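PDB 5C2V: hydrazine synthase alpha subunit, which catalyses, as part of hydrazine synthase, the condensation of hydroxylamine with ammonia to yield hydrazine, using heme c as cofactor. Local coordinates for residues Gly429-Phe434 with Ala546-Tyr551. Residues are numbered along the deposited sequence; the frame is centred on the assembly and turned at random.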
# COMPACT_ATOMS: atom_id res chain seq x y z
N GLY D 429 27.96 18.63 -17.49
CA GLY D 429 28.42 18.32 -16.14
C GLY D 429 28.67 16.83 -16.00
O GLY D 429 28.64 16.11 -16.99
N THR D 430 28.94 16.37 -14.78
CA THR D 430 29.28 14.96 -14.58
C THR D 430 28.54 14.29 -13.42
O THR D 430 28.01 14.96 -12.52
CB THR D 430 30.79 14.78 -14.34
OG1 THR D 430 31.20 15.60 -13.24
CG2 THR D 430 31.59 15.17 -15.58
N TRP D 431 28.51 12.96 -13.43
CA TRP D 431 28.05 12.24 -12.25
C TRP D 431 28.72 10.88 -12.13
O TRP D 431 29.11 10.27 -13.14
CB TRP D 431 26.52 12.10 -12.25
CG TRP D 431 25.95 11.20 -13.30
CD1 TRP D 431 25.46 11.57 -14.52
CD2 TRP D 431 25.79 9.77 -13.22
NE1 TRP D 431 25.01 10.47 -15.21
CE2 TRP D 431 25.20 9.35 -14.43
CE3 TRP D 431 26.09 8.82 -12.25
CZ2 TRP D 431 24.91 8.02 -14.70
CZ3 TRP D 431 25.81 7.49 -12.51
CH2 TRP D 431 25.22 7.10 -13.73
N ILE D 432 28.85 10.41 -10.90
CA ILE D 432 29.55 9.17 -10.60
C ILE D 432 28.89 8.39 -9.46
O ILE D 432 28.54 8.95 -8.41
CB ILE D 432 31.03 9.44 -10.26
CG1 ILE D 432 31.73 8.17 -9.76
CG2 ILE D 432 31.16 10.56 -9.24
CD1 ILE D 432 33.20 8.36 -9.47
N CYS D 433 28.73 7.09 -9.68
CA CYS D 433 28.26 6.17 -8.66
C CYS D 433 29.37 5.17 -8.34
O CYS D 433 29.94 4.56 -9.24
CB CYS D 433 27.00 5.44 -9.12
SG CYS D 433 26.28 4.34 -7.88
N PHE D 434 29.66 5.02 -7.05
CA PHE D 434 30.76 4.17 -6.62
C PHE D 434 30.43 2.68 -6.75
O PHE D 434 31.27 1.89 -7.16
CB PHE D 434 31.15 4.50 -5.18
CG PHE D 434 31.53 5.94 -4.98
CD1 PHE D 434 32.37 6.58 -5.87
CD2 PHE D 434 31.03 6.66 -3.90
CE1 PHE D 434 32.72 7.90 -5.70
CE2 PHE D 434 31.38 7.99 -3.72
CZ PHE D 434 32.22 8.61 -4.62
N ALA D 546 16.65 14.10 -11.74
CA ALA D 546 17.94 14.62 -11.32
C ALA D 546 18.40 15.68 -12.31
O ALA D 546 18.05 15.64 -13.49
CB ALA D 546 18.96 13.50 -11.21
N TYR D 547 19.16 16.65 -11.81
CA TYR D 547 19.65 17.73 -12.66
C TYR D 547 21.03 18.19 -12.21
O TYR D 547 21.32 18.28 -11.02
CB TYR D 547 18.67 18.90 -12.65
CG TYR D 547 18.21 19.30 -11.27
CD1 TYR D 547 17.11 18.70 -10.68
CD2 TYR D 547 18.89 20.27 -10.55
CE1 TYR D 547 16.69 19.05 -9.42
CE2 TYR D 547 18.47 20.64 -9.28
CZ TYR D 547 17.37 20.03 -8.72
OH TYR D 547 16.95 20.39 -7.46
N LEU D 548 21.89 18.49 -13.18
CA LEU D 548 23.22 18.99 -12.90
C LEU D 548 23.35 20.44 -13.34
O LEU D 548 22.90 20.81 -14.42
CB LEU D 548 24.29 18.14 -13.60
CG LEU D 548 24.43 16.68 -13.18
CD1 LEU D 548 25.37 15.94 -14.13
CD2 LEU D 548 24.92 16.57 -11.75
N ARG D 549 23.94 21.27 -12.48
CA ARG D 549 24.30 22.62 -12.89
C ARG D 549 25.53 22.53 -13.79
O ARG D 549 26.25 21.53 -13.75
CB ARG D 549 24.56 23.52 -11.67
CG ARG D 549 23.35 23.71 -10.76
CD ARG D 549 22.06 23.94 -11.54
NE ARG D 549 22.17 25.03 -12.51
CZ ARG D 549 21.92 26.31 -12.24
NH1 ARG D 549 21.55 26.67 -11.02
NH2 ARG D 549 22.05 27.22 -13.20
N PRO D 550 25.77 23.56 -14.62
CA PRO D 550 26.94 23.56 -15.51
C PRO D 550 28.25 23.31 -14.77
O PRO D 550 28.46 23.87 -13.69
CB PRO D 550 26.91 24.97 -16.11
CG PRO D 550 25.47 25.33 -16.12
CD PRO D 550 24.88 24.71 -14.88
N TYR D 551 29.10 22.45 -15.34
CA TYR D 551 30.43 22.14 -14.81
C TYR D 551 30.39 21.38 -13.48
O TYR D 551 31.40 20.84 -13.03
CB TYR D 551 31.26 23.42 -14.66
CG TYR D 551 32.61 23.22 -14.01
CD1 TYR D 551 33.65 22.62 -14.70
CD2 TYR D 551 32.84 23.62 -12.70
CE1 TYR D 551 34.88 22.42 -14.11
CE2 TYR D 551 34.07 23.43 -12.10
CZ TYR D 551 35.09 22.83 -12.81
OH TYR D 551 36.31 22.65 -12.22
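Leu548 meets the Gly429-Thr430 end of strand 428-433 through van der Waals contact, with no hydrogen bond between the segments, a worked example of a loop residue packing mainly against the backbone of a strand. Its CB points toward the strand, facing Gly429, which presents no side chain there. CG, set anti to the carbonyl carbon (chi1 -64°), carries the branch forward to 4.0 Å from Thr430 O. There the isobutyl group forks. CD1, continuing the chain away from its own backbone (chi2 171°), reaches furthest. Leu548 CD1 lies 3.2 Å from Thr430 O. The same methyl stands 3.9 Å from Gly429 C. The one side chain it meets is Trp431, approached at the indole edge, near the ring plane, with 4.4 Å between Leu548 CD1 and Trp431 CD1. CD2 flanks the same Thr430 O at 3.6 Å. Further along, the loop passes Gly429 with its backbone, Tyr551 N standing 4.3 Å from Gly429 CA, while the Tyr551 side chain leaves to pack edge-to-face on Phe416 and His587. The backbone of Thr430 hydrogen-bonds with that of His552 and Arg554, where the chain enters strand 553-556 beside strand 428-433, in parallel. The indole N-H of Trp431 is held by Gln521, and the Trp431 side chain touches the heme c to which Cys556 is covalently bound. Leu548 thus packs where a mixed three-stranded sheet borders the pentacoordinated heme c site of the middle domain.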